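Local coordinates for putative cell invasion protein with MAC/Perforin domain (Bacteroides thetaiotaomicron VPI-5482, PDB 3KK7) that belongs to the membrane-attack complex/perforin (MACPF) family and may take part in cell invasion, although its precise activity is not established, at residues L272-K277 with L291-K296; E279-I284 with D312-S317; M479-N484 with N488-Y493; F501-Y504 with I509-A512. All blocks are in the same frame, centred on the assembly; numbering follows the deposited sequence.

Interaction 1: residues L272-K277 with L291-K296; sequences LSIGTK and LSYSIK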
loop_
_atom_site.group_PDB
_atom_site.type_symbol
_atom_site.label_atom_id
_atom_site.label_comp_id
_atom_site.label_asym_id
_atom_site.label_seq_id
_atom_site.Cartn_x
_atom_site.Cartn_y
_atom_site.Cartn_z
ATOM N N LEU A 272 -14.041 -22.663 27.436
ATOM C CA LEU A 272 -13.553 -22.692 26.059
ATOM C C LEU A 272 -12.343 -23.636 25.918
ATOM O O LEU A 272 -11.371 -23.557 26.680
ATOM C CB LEU A 272 -13.209 -21.272 25.576
ATOM C CG LEU A 272 -12.656 -21.153 24.149
ATOM C CD1 LEU A 272 -13.725 -21.554 23.164
ATOM C CD2 LEU A 272 -12.133 -19.756 23.857
ATOM N N SER A 273 -12.400 -24.524 24.940
ATOM C CA SER A 273 -11.270 -25.405 24.699
ATOM C C SER A 273 -11.234 -25.796 23.264
ATOM O O SER A 273 -12.275 -25.858 22.608
ATOM C CB SER A 273 -11.355 -26.661 25.551
ATOM O OG SER A 273 -12.485 -27.437 25.201
ATOM N N ILE A 274 -10.022 -26.055 22.788
ATOM C CA ILE A 274 -9.795 -26.545 21.425
ATOM C C ILE A 274 -9.157 -27.932 21.541
ATOM O O ILE A 274 -8.433 -28.197 22.505
ATOM C CB ILE A 274 -8.911 -25.580 20.641
ATOM C CG1 ILE A 274 -8.826 -25.974 19.184
ATOM C CG2 ILE A 274 -7.521 -25.519 21.243
ATOM C CD1 ILE A 274 -8.102 -24.905 18.347
ATOM N N GLY A 275 -9.444 -28.802 20.571
ATOM C CA GLY A 275 -8.993 -30.195 20.580
ATOM C C GLY A 275 -10.193 -31.116 20.702
ATOM O O GLY A 275 -11.213 -30.733 21.253
ATOM N N THR A 276 -10.096 -32.321 20.161
ATOM C CA THR A 276 -11.160 -33.306 20.302
ATOM C C THR A 276 -10.741 -34.337 21.353
ATOM O O THR A 276 -9.569 -34.416 21.729
ATOM C CB THR A 276 -11.407 -34.030 18.972
ATOM O OG1 THR A 276 -10.177 -34.585 18.508
ATOM C CG2 THR A 276 -11.903 -33.088 17.935
ATOM N N LYS A 277 -11.698 -35.109 21.847
ATOM C CA LYS A 277 -11.381 -36.317 22.599
ATOM C C LYS A 277 -12.422 -37.337 22.227
ATOM O O LYS A 277 -13.358 -37.042 21.475
ATOM C CB LYS A 277 -11.373 -36.081 24.116
ATOM N N LEU A 291 -4.697 -34.556 11.202
ATOM C CA LEU A 291 -5.171 -33.167 11.277
ATOM C C LEU A 291 -4.493 -32.499 12.446
ATOM O O LEU A 291 -4.701 -32.891 13.573
ATOM C CB LEU A 291 -6.682 -33.083 11.470
ATOM C CG LEU A 291 -7.252 -31.653 11.486
ATOM C CD1 LEU A 291 -6.988 -30.913 10.175
ATOM C CD2 LEU A 291 -8.722 -31.739 11.760
ATOM N N SER A 292 -3.701 -31.477 12.155
ATOM C CA SER A 292 -2.919 -30.784 13.160
ATOM C C SER A 292 -3.376 -29.356 13.255
ATOM O O SER A 292 -4.030 -28.871 12.334
ATOM C CB SER A 292 -1.454 -30.827 12.799
ATOM O OG SER A 292 -0.970 -32.129 13.046
ATOM N N TYR A 293 -3.057 -28.693 14.372
ATOM C CA TYR A 293 -3.467 -27.284 14.578
ATOM C C TYR A 293 -2.479 -26.467 15.362
ATOM O O TYR A 293 -1.646 -27.004 16.063
ATOM C CB TYR A 293 -4.795 -27.209 15.309
ATOM C CG TYR A 293 -4.750 -27.533 16.814
ATOM C CD1 TYR A 293 -4.738 -28.850 17.265
ATOM C CD2 TYR A 293 -4.805 -26.519 17.781
ATOM C CE1 TYR A 293 -4.742 -29.154 18.621
ATOM C CE2 TYR A 293 -4.791 -26.826 19.170
ATOM C CZ TYR A 293 -4.769 -28.140 19.570
ATOM O OH TYR A 293 -4.750 -28.477 20.893
ATOM N N SER A 294 -2.596 -25.156 15.244
ATOM C CA SER A 294 -1.827 -24.250 16.042
ATOM C C SER A 294 -2.738 -23.097 16.403
ATOM O O SER A 294 -3.484 -22.623 15.566
ATOM C CB SER A 294 -0.603 -23.763 15.261
ATOM O OG SER A 294 0.067 -22.693 15.915
ATOM N N ILE A 295 -2.705 -22.661 17.654
ATOM C CA ILE A 295 -3.503 -21.519 18.044
ATOM C C ILE A 295 -2.645 -20.349 18.502
ATOM O O ILE A 295 -1.444 -20.497 18.764
ATOM C CB ILE A 295 -4.509 -21.866 19.117
ATOM C CG1 ILE A 295 -3.819 -22.317 20.392
ATOM C CG2 ILE A 295 -5.447 -22.916 18.626
ATOM C CD1 ILE A 295 -4.645 -21.938 21.599
ATOM N N LYS A 296 -3.286 -19.193 18.548
ATOM C CA LYS A 296 -2.693 -17.955 19.026
ATOM C C LYS A 296 -3.820 -17.116 19.561
ATOM O O LYS A 296 -4.853 -16.997 18.899
ATOM C CB LYS A 296 -1.993 -17.173 17.905
ATOM C CG LYS A 296 -1.216 -15.927 18.449
ATOM C CD LYS A 296 -0.296 -15.223 17.417
ATOM C CE LYS A 296 -1.043 -14.361 16.417
ATOM N NZ LYS A 296 -0.085 -13.493 15.665
#
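In the MACPF domain, Ile274 of strand 271-274 packs on Tyr293 and Ile295 of strand 288-298, joining a small three-stranded sheet to the large antiparallel sheet. The backbones are well separated, with Ile274 CA and Ile295 CA 8.7 Å apart, and side chains bridge the gap. Ile274 carries its CG1 branch anti to the backbone N (chi1 -172°) and continues extended, so that CD1 arrives tightly against Ile295 CG2 at 3.3 Å. The same CD1 lies 3.7 Å from Tyr293 CD2, while the other branch, CG2, comes obliquely to Tyr293 CE2, also at 3.7 Å. Ile295 CG2 sits in the plane of the tyrosine ring at its edge, completing a small apolar cluster. Beyond the ring, Tyr293 OH is hydrogen-bonded to the carbonyl O of Tyr316. An alanine at Tyr293 removes the ring and hydroxyl, which would probably leave a gap beside Ile274 CG2 and the carbonyl O of Tyr316 without this partner. Ile318 of strand 318-319 touches all three packed side chains, and Ala224 of strand 220-230 meets both isoleucines.

Interaction 2: residues E279-I284 with D312-S317; sequences ENSETI and DITNYS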
loop_
_atom_site.group_PDB
_atom_site.type_symbol
_atom_site.label_atom_id
_atom_site.label_comp_id
_atom_site.label_asym_id
_atom_site.label_seq_id
_atom_site.Cartn_x
_atom_site.Cartn_y
_atom_site.Cartn_z
ATOM N N GLU A 279 -15.430 -39.398 21.528
ATOM C CA GLU A 279 -16.410 -39.555 20.426
ATOM C C GLU A 279 -16.080 -38.642 19.264
ATOM O O GLU A 279 -16.027 -39.092 18.102
ATOM C CB GLU A 279 -17.835 -39.287 20.919
ATOM N N ASN A 280 -15.794 -37.379 19.574
ATOM C CA ASN A 280 -15.411 -36.426 18.525
ATOM C C ASN A 280 -14.153 -36.794 17.728
ATOM O O ASN A 280 -13.973 -36.293 16.607
ATOM C CB ASN A 280 -15.276 -34.997 19.072
ATOM C CG ASN A 280 -16.619 -34.317 19.250
ATOM O OD1 ASN A 280 -17.513 -34.857 19.879
ATOM N ND2 ASN A 280 -16.760 -33.136 18.699
ATOM N N SER A 281 -13.286 -37.643 18.279
ATOM C CA SER A 281 -12.043 -37.972 17.586
ATOM C C SER A 281 -12.290 -38.875 16.389
ATOM O O SER A 281 -11.664 -38.711 15.348
ATOM C CB SER A 281 -10.999 -38.536 18.546
ATOM O OG SER A 281 -10.436 -37.455 19.298
ATOM N N GLU A 282 -13.240 -39.792 16.531
ATOM C CA GLU A 282 -13.710 -40.618 15.414
ATOM C C GLU A 282 -14.216 -39.762 14.239
ATOM O O GLU A 282 -13.935 -40.071 13.084
ATOM C CB GLU A 282 -14.815 -41.539 15.907
ATOM C CG GLU A 282 -15.075 -42.757 15.045
ATOM C CD GLU A 282 -15.400 -44.004 15.895
ATOM O OE1 GLU A 282 -14.602 -44.317 16.828
ATOM O OE2 GLU A 282 -16.441 -44.664 15.628
ATOM N N THR A 283 -14.934 -38.676 14.522
ATOM C CA THR A 283 -15.366 -37.748 13.471
ATOM C C THR A 283 -14.194 -37.285 12.598
ATOM O O THR A 283 -14.368 -37.004 11.415
ATOM C CB THR A 283 -16.018 -36.465 14.063
ATOM O OG1 THR A 283 -17.141 -36.820 14.861
ATOM C CG2 THR A 283 -16.494 -35.511 12.964
ATOM N N ILE A 284 -13.015 -37.174 13.199
ATOM C CA ILE A 284 -11.842 -36.644 12.522
ATOM C C ILE A 284 -11.082 -37.741 11.813
ATOM O O ILE A 284 -10.801 -37.658 10.628
ATOM C CB ILE A 284 -10.925 -35.910 13.524
ATOM C CG1 ILE A 284 -11.561 -34.565 13.886
ATOM C CG2 ILE A 284 -9.552 -35.683 12.947
ATOM C CD1 ILE A 284 -11.052 -34.015 15.142
ATOM N N ASP A 312 -1.375 -32.519 17.104
ATOM C CA ASP A 312 -2.403 -33.392 16.556
ATOM C C ASP A 312 -3.709 -33.154 17.343
ATOM O O ASP A 312 -3.746 -33.288 18.589
ATOM C CB ASP A 312 -1.976 -34.861 16.620
ATOM C CG ASP A 312 -3.053 -35.808 16.115
ATOM O OD1 ASP A 312 -4.160 -35.802 16.698
ATOM O OD2 ASP A 312 -2.789 -36.571 15.147
ATOM N N ILE A 313 -4.771 -32.832 16.598
ATOM C CA ILE A 313 -6.065 -32.435 17.161
ATOM C C ILE A 313 -6.663 -33.464 18.124
ATOM O O ILE A 313 -7.331 -33.093 19.102
ATOM C CB ILE A 313 -7.077 -32.099 16.025
ATOM C CG1 ILE A 313 -8.239 -31.242 16.543
ATOM C CG2 ILE A 313 -7.567 -33.366 15.340
ATOM C CD1 ILE A 313 -7.855 -29.852 16.958
ATOM N N THR A 314 -6.408 -34.743 17.868
ATOM C CA THR A 314 -6.932 -35.807 18.708
ATOM C C THR A 314 -6.022 -36.146 19.902
ATOM O O THR A 314 -6.423 -36.892 20.780
ATOM C CB THR A 314 -7.079 -37.086 17.905
ATOM O OG1 THR A 314 -5.777 -37.603 17.599
ATOM C CG2 THR A 314 -7.827 -36.833 16.613
ATOM N N ASN A 315 -4.797 -35.630 19.919
ATOM C CA ASN A 315 -3.837 -35.968 20.959
ATOM C C ASN A 315 -3.708 -34.881 22.005
ATOM O O ASN A 315 -3.507 -35.178 23.181
ATOM C CB ASN A 315 -2.463 -36.236 20.346
ATOM C CG ASN A 315 -1.474 -36.850 21.349
ATOM O OD1 ASN A 315 -1.755 -37.887 22.000
ATOM N ND2 ASN A 315 -0.287 -36.235 21.441
ATOM N N TYR A 316 -3.806 -33.617 21.602
ATOM C CA TYR A 316 -3.567 -32.558 22.555
ATOM C C TYR A 316 -4.637 -31.490 22.529
ATOM O O TYR A 316 -4.939 -30.906 21.486
ATOM C CB TYR A 316 -2.181 -31.969 22.339
ATOM C CG TYR A 316 -1.777 -30.997 23.417
ATOM C CD1 TYR A 316 -1.548 -31.441 24.739
ATOM C CD2 TYR A 316 -1.626 -29.639 23.136
ATOM C CE1 TYR A 316 -1.172 -30.549 25.747
ATOM C CE2 TYR A 316 -1.274 -28.739 24.133
ATOM C CZ TYR A 316 -1.044 -29.201 25.438
ATOM O OH TYR A 316 -0.694 -28.310 26.423
ATOM N N SER A 317 -5.202 -31.244 23.707
ATOM C CA SER A 317 -6.248 -30.257 23.906
ATOM C C SER A 317 -5.752 -29.169 24.813
ATOM O O SER A 317 -5.019 -29.441 25.761
ATOM C CB SER A 317 -7.468 -30.905 24.554
ATOM O OG SER A 317 -8.031 -31.832 23.648
#
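Helix 278-285 and the loop after strand 311-312 come closest at Ser281 and Thr314, whose CA atoms are 5.7 Å apart. Ser281 OG lies 3.7 Å from Thr314 CB and slightly farther from CG2; its polar partner is Thr276 OG1. One helical turn on, Ile284 crosses Ile313 at about a right angle, its CD1 3.6 Å and its CG2 3.9 Å from Ile313 CG2. Thr314 serves both sides of the contact. Its chi1 of 70° places CG2 against Ser281 and sets OG1 beside Asp312, which it meets at OD1 over 2.6 Å, on the syn side and 30° out of the carboxylate plane. Asp312 OD1 also accepts from Thr314 N at 2.7 Å, an Asx turn that fixes the start of the loop. A glycine in place of Thr314 takes away CB, CG2 and OG1, which would probably open a gap beside Ser281 and leave the Asp312 carboxylate, one donor fewer, freer to turn. The carbonyl O of Asp312 accepts from the backbone N of both Asn315 and Tyr316 within the same bend. Leu291 of strand 288-298 lies against both isoleucines, and Ala246 of helix 236-249 packs on Ile284.

Interaction 3: residues M479-N484 with N488-Y493; sequences MYKFKN and NIWYIY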
loop_
_atom_site.group_PDB
_atom_site.type_symbol
_atom_site.label_atom_id
_atom_site.label_comp_id
_atom_site.label_asym_id
_atom_site.label_seq_id
_atom_site.Cartn_x
_atom_site.Cartn_y
_atom_site.Cartn_z
HETATM N N MSE A 479 6.574 30.634 -11.584
HETATM C CA MSE A 479 6.333 29.906 -10.355
HETATM C C MSE A 479 6.532 30.610 -9.055
HETATM O O MSE A 479 7.316 31.545 -8.941
HETATM C CB MSE A 479 7.177 28.665 -10.382
HETATM C CG MSE A 479 6.919 27.957 -11.654
HETATM SE SE MSE A 479 7.224 26.140 -11.535
HETATM C CE MSE A 479 5.850 25.504 -10.310
ATOM N N TYR A 480 5.783 30.125 -8.076
ATOM C CA TYR A 480 5.882 30.567 -6.708
ATOM C C TYR A 480 6.059 29.324 -5.845
ATOM O O TYR A 480 5.881 28.206 -6.309
ATOM C CB TYR A 480 4.613 31.307 -6.287
ATOM C CG TYR A 480 4.330 32.588 -7.051
ATOM C CD1 TYR A 480 4.754 33.818 -6.573
ATOM C CD2 TYR A 480 3.603 32.562 -8.238
ATOM C CE1 TYR A 480 4.471 34.992 -7.264
ATOM C CE2 TYR A 480 3.318 33.721 -8.933
ATOM C CZ TYR A 480 3.756 34.927 -8.442
ATOM O OH TYR A 480 3.471 36.064 -9.137
ATOM N N LYS A 481 6.406 29.528 -4.586
ATOM C CA LYS A 481 6.573 28.416 -3.674
ATOM C C LYS A 481 6.143 28.821 -2.265
ATOM O O LYS A 481 6.108 30.019 -1.920
ATOM C CB LYS A 481 8.035 27.959 -3.666
ATOM C CG LYS A 481 8.940 28.909 -2.918
ATOM C CD LYS A 481 10.415 28.602 -3.080
ATOM C CE LYS A 481 11.237 29.486 -2.148
ATOM N NZ LYS A 481 12.668 29.292 -2.384
ATOM N N PHE A 482 5.826 27.816 -1.457
ATOM C CA PHE A 482 5.647 28.024 -0.023
ATOM C C PHE A 482 5.917 26.716 0.726
ATOM O O PHE A 482 5.802 25.623 0.148
ATOM C CB PHE A 482 4.245 28.563 0.294
ATOM C CG PHE A 482 3.160 27.537 0.160
ATOM C CD1 PHE A 482 2.616 27.240 -1.085
ATOM C CD2 PHE A 482 2.685 26.856 1.281
ATOM C CE1 PHE A 482 1.599 26.280 -1.212
ATOM C CE2 PHE A 482 1.676 25.884 1.167
ATOM C CZ PHE A 482 1.130 25.591 -0.077
ATOM N N LYS A 483 6.280 26.842 2.002
ATOM C CA LYS A 483 6.486 25.688 2.855
ATOM C C LYS A 483 5.317 25.470 3.790
ATOM O O LYS A 483 4.936 26.382 4.509
ATOM C CB LYS A 483 7.756 25.847 3.687
ATOM C CG LYS A 483 8.217 24.547 4.286
ATOM C CD LYS A 483 9.551 24.675 4.974
ATOM C CE LYS A 483 9.410 25.333 6.316
ATOM N NZ LYS A 483 10.599 25.017 7.125
ATOM N N ASN A 484 4.773 24.254 3.797
ATOM C CA ASN A 484 3.792 23.836 4.799
ATOM C C ASN A 484 4.518 23.638 6.132
ATOM O O ASN A 484 5.455 22.856 6.234
ATOM C CB ASN A 484 3.099 22.542 4.356
ATOM C CG ASN A 484 2.011 22.096 5.310
ATOM O OD1 ASN A 484 2.260 21.876 6.496
ATOM N ND2 ASN A 484 0.796 21.944 4.796
ATOM N N ASN A 488 6.588 20.416 6.694
ATOM C CA ASN A 488 7.869 20.834 6.117
ATOM C C ASN A 488 8.066 20.425 4.664
ATOM O O ASN A 488 9.160 20.103 4.239
ATOM C CB ASN A 488 9.052 20.427 7.014
ATOM C CG ASN A 488 9.251 21.411 8.178
ATOM O OD1 ASN A 488 9.344 22.623 7.953
ATOM N ND2 ASN A 488 9.302 20.904 9.413
ATOM N N ILE A 489 6.991 20.473 3.897
ATOM C CA ILE A 489 7.066 20.208 2.471
ATOM C C ILE A 489 7.036 21.541 1.748
ATOM O O ILE A 489 6.287 22.456 2.123
ATOM C CB ILE A 489 5.911 19.304 1.990
ATOM C CG1 ILE A 489 5.976 17.961 2.740
ATOM C CG2 ILE A 489 5.982 19.102 0.484
ATOM C CD1 ILE A 489 4.847 17.025 2.446
ATOM N N TRP A 490 7.896 21.661 0.742
ATOM C CA TRP A 490 7.881 22.802 -0.147
ATOM C C TRP A 490 6.943 22.443 -1.273
ATOM O O TRP A 490 6.972 21.318 -1.764
ATOM C CB TRP A 490 9.267 23.094 -0.711
ATOM C CG TRP A 490 10.140 23.916 0.190
ATOM C CD1 TRP A 490 11.214 23.476 0.897
ATOM C CD2 TRP A 490 10.032 25.321 0.455
ATOM N NE1 TRP A 490 11.778 24.513 1.596
ATOM C CE2 TRP A 490 11.075 25.658 1.349
ATOM C CE3 TRP A 490 9.166 26.331 0.020
ATOM C CZ2 TRP A 490 11.270 26.961 1.833
ATOM C CZ3 TRP A 490 9.365 27.640 0.501
ATOM C CH2 TRP A 490 10.405 27.934 1.397
ATOM N N TYR A 491 6.082 23.382 -1.638
ATOM C CA TYR A 491 5.195 23.224 -2.780
ATOM C C TYR A 491 5.510 24.375 -3.725
ATOM O O TYR A 491 5.310 25.554 -3.377
ATOM C CB TYR A 491 3.729 23.244 -2.359
ATOM C CG TYR A 491 3.323 22.093 -1.500
ATOM C CD1 TYR A 491 2.945 20.890 -2.071
ATOM C CD2 TYR A 491 3.312 22.190 -0.119
ATOM C CE1 TYR A 491 2.562 19.795 -1.289
ATOM C CE2 TYR A 491 2.928 21.095 0.673
ATOM C CZ TYR A 491 2.560 19.905 0.066
ATOM O OH TYR A 491 2.182 18.812 0.795
ATOM N N ILE A 492 6.074 24.011 -4.881
ATOM C CA ILE A 492 6.402 24.945 -5.951
ATOM C C ILE A 492 5.314 24.796 -7.006
ATOM O O ILE A 492 5.115 23.714 -7.551
ATOM C CB ILE A 492 7.795 24.675 -6.527
ATOM C CG1 ILE A 492 8.795 24.615 -5.371
ATOM C CG2 ILE A 492 8.187 25.755 -7.506
ATOM C CD1 ILE A 492 10.263 24.688 -5.783
ATOM N N TYR A 493 4.589 25.881 -7.257
ATOM C CA TYR A 493 3.371 25.815 -8.048
ATOM C C TYR A 493 3.343 26.884 -9.099
ATOM O O TYR A 493 3.858 27.978 -8.894
ATOM C CB TYR A 493 2.130 25.942 -7.151
ATOM C CG TYR A 493 1.944 27.288 -6.480
ATOM C CD1 TYR A 493 2.626 27.598 -5.308
ATOM C CD2 TYR A 493 1.047 28.231 -6.997
ATOM C CE1 TYR A 493 2.437 28.811 -4.668
ATOM C CE2 TYR A 493 0.854 29.462 -6.373
ATOM C CZ TYR A 493 1.555 29.749 -5.212
ATOM O OH TYR A 493 1.384 30.967 -4.594
#
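The indole of Trp490 lies between two lysines in the beta hairpin of strands 480-484 and 489-494. Over one face of its six-membered ring stands Lys483 CB, a CH-pi contact of 3.8 Å to the centroid; over the opposite face Lys481 NZ makes a cation-pi contact, 4.9 Å from that centroid, with Lys481 CG and CE beside CZ3. Phe482 N sits in plane at the indole edge. Lys481 NZ also hydrogen-bonds to the carbonyl O of Val519. The other side of the sheet carries Tyr480, Phe482, Tyr491 and Tyr493. There the Phe482 and Tyr491 rings are nearly parallel, planes at 29°, but slid apart to 5.7 Å between centroids. Tyr493 CE1 approaches the Phe482 edge, and Asn484 CB meets the edge of Tyr491, one face of which is covered by Ile489 CG2. Leu532 of helix 529-535 packs on Phe482 and Tyr491. Hydrogen-bonded pairs Tyr480-Tyr493 and Phe482-Tyr491 zip the antiparallel strands, with Tyr493 N to Tyr480 O at 2.8 Å. Near the turn the Lys483 chain bends at chi3 (77°), bringing its NZ 2.8 Å from Asn488 OD1, tilted 23° from the carbonyl plane.

Interaction 4: residues F501-Y504 with I509-A512; sequences FAYY and IPDA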
loop_
_atom_site.group_PDB
_atom_site.type_symbol
_atom_site.label_atom_id
_atom_site.label_comp_id
_atom_site.label_asym_id
_atom_site.label_seq_id
_atom_site.Cartn_x
_atom_site.Cartn_y
_atom_site.Cartn_z
ATOM N N PHE A 501 5.289 21.020 -8.243
ATOM C CA PHE A 501 6.294 20.064 -7.798
ATOM C C PHE A 501 6.464 20.227 -6.304
ATOM O O PHE A 501 6.686 21.347 -5.822
ATOM C CB PHE A 501 7.658 20.263 -8.479
ATOM C CG PHE A 501 7.621 20.262 -9.990
ATOM C CD1 PHE A 501 6.800 19.407 -10.697
ATOM C CD2 PHE A 501 8.453 21.117 -10.712
ATOM C CE1 PHE A 501 6.783 19.409 -12.109
ATOM C CE2 PHE A 501 8.438 21.143 -12.130
ATOM C CZ PHE A 501 7.604 20.280 -12.818
ATOM N N ALA A 502 6.376 19.112 -5.568
ATOM C CA ALA A 502 6.560 19.119 -4.101
ATOM C C ALA A 502 7.837 18.375 -3.661
ATOM O O ALA A 502 8.329 17.516 -4.374
ATOM C CB ALA A 502 5.320 18.512 -3.409
ATOM N N TYR A 503 8.363 18.712 -2.487
ATOM C CA TYR A 503 9.485 17.960 -1.885
ATOM C C TYR A 503 9.668 18.325 -0.411
ATOM O O TYR A 503 9.490 19.488 -0.040
ATOM C CB TYR A 503 10.826 18.130 -2.659
ATOM C CG TYR A 503 11.428 19.540 -2.746
ATOM C CD1 TYR A 503 11.249 20.336 -3.872
ATOM C CD2 TYR A 503 12.223 20.054 -1.716
ATOM C CE1 TYR A 503 11.819 21.634 -3.948
ATOM C CE2 TYR A 503 12.785 21.330 -1.779
ATOM C CZ TYR A 503 12.583 22.110 -2.891
ATOM O OH TYR A 503 13.145 23.369 -2.944
ATOM N N TYR A 504 10.011 17.330 0.415
ATOM C CA TYR A 504 10.375 17.572 1.817
ATOM C C TYR A 504 11.608 18.481 1.891
ATOM O O TYR A 504 12.461 18.427 1.017
ATOM C CB TYR A 504 10.624 16.259 2.560
ATOM C CG TYR A 504 11.032 16.489 3.995
ATOM C CD1 TYR A 504 10.084 16.767 4.983
ATOM C CD2 TYR A 504 12.387 16.495 4.360
ATOM C CE1 TYR A 504 10.478 17.024 6.304
ATOM C CE2 TYR A 504 12.788 16.750 5.677
ATOM C CZ TYR A 504 11.836 17.012 6.631
ATOM O OH TYR A 504 12.258 17.258 7.910
ATOM N N ILE A 509 17.459 16.962 -1.891
ATOM C CA ILE A 509 16.479 16.675 -2.951
ATOM C C ILE A 509 16.606 17.639 -4.127
ATOM O O ILE A 509 16.877 17.201 -5.238
ATOM C CB ILE A 509 15.013 16.625 -2.427
ATOM C CG1 ILE A 509 14.854 15.498 -1.398
ATOM C CG2 ILE A 509 14.024 16.397 -3.589
ATOM C CD1 ILE A 509 13.521 15.477 -0.679
ATOM N N PRO A 510 16.422 18.952 -3.909
ATOM C CA PRO A 510 16.666 19.840 -5.080
ATOM C C PRO A 510 18.044 19.628 -5.721
ATOM O O PRO A 510 18.186 19.764 -6.937
ATOM C CB PRO A 510 16.531 21.265 -4.513
ATOM C CG PRO A 510 16.440 21.110 -2.999
ATOM C CD PRO A 510 15.973 19.695 -2.717
ATOM N N ASP A 511 19.038 19.258 -4.910
ATOM C CA ASP A 511 20.397 18.986 -5.419
ATOM C C ASP A 511 20.451 17.730 -6.309
ATOM O O ASP A 511 21.196 17.695 -7.297
ATOM C CB ASP A 511 21.456 18.956 -4.278
ATOM C CG ASP A 511 22.039 20.367 -3.949
ATOM O OD1 ASP A 511 21.859 21.291 -4.777
ATOM O OD2 ASP A 511 22.674 20.551 -2.868
ATOM N N ALA A 512 19.647 16.719 -5.993
ATOM C CA ALA A 512 19.540 15.556 -6.858
ATOM C C ALA A 512 19.039 15.973 -8.250
ATOM O O ALA A 512 19.518 15.466 -9.265
ATOM C CB ALA A 512 18.659 14.548 -6.252
#
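With chi1 at 62°, Tyr503 holds its ring between its backbone N and carbonyl carbon, facing Pro510, while the chi1 of -62° at Ile509 sets CG2 anti to the backbone N and against the tyrosine. The pair lies in the D3 region, where strand 499-504 of the mixed sheet is followed by a short connection and helix 508-512, which folds back so that its first turn packs beside the strand end. Pro510 crosses the tyrosine at about a right angle and brings its CD over one face of the ring, 4.1 Å from the centroid and 28° off the normal, a CH-pi contact. The approach is off-centre, nearest at CE2, where Pro510 CD is 3.7 Å from Tyr503 CE2. The proline's CG continues along the same side, 4.0 Å from Tyr503 OH. A proline is readily accommodated in a first helical turn, where its missing N-H costs no helix bond. Trp490 of strand 489-494 meets the tyrosine ring from the other side of its plane, and Val519 of helix 516-521 also touches it, so the ring is held between the sheet and the helical segments. Farther along helix 508-512, Arg27 hydrogen-bonds to the carbonyl O atoms of Asp511 and Ala512. Ile509 spans two strand residues with its two branches: CG2 lies 3.8 Å from Tyr503 CB, and at the other end of the side chain Ile509 CD1 rests 3.6 Å from the backbone O of Tyr504.

Overall arrangement
The four contacts form two clusters on opposite sides of the chain's centre. Interactions 1 and 2, centres about 9 Å apart, lie in the MACPF domain and interlock along the sequence: 272-277, 279-284, 291-296 and 312-317 come in that order, their segments alternating, so the helix links the two strands and the loop closes over it. Interactions 3 and 4 follow in series in the D3 region, centres about 10 Å apart, sharing a four-stranded mixed sheet in which strands 489-494 and 499-504 are neighbours, bonded through Ile492 O to Phe501 N. Centres of interactions 1 and 3 are about 58 Å apart, so the two clusters belong to well-separated parts of an elongated molecule.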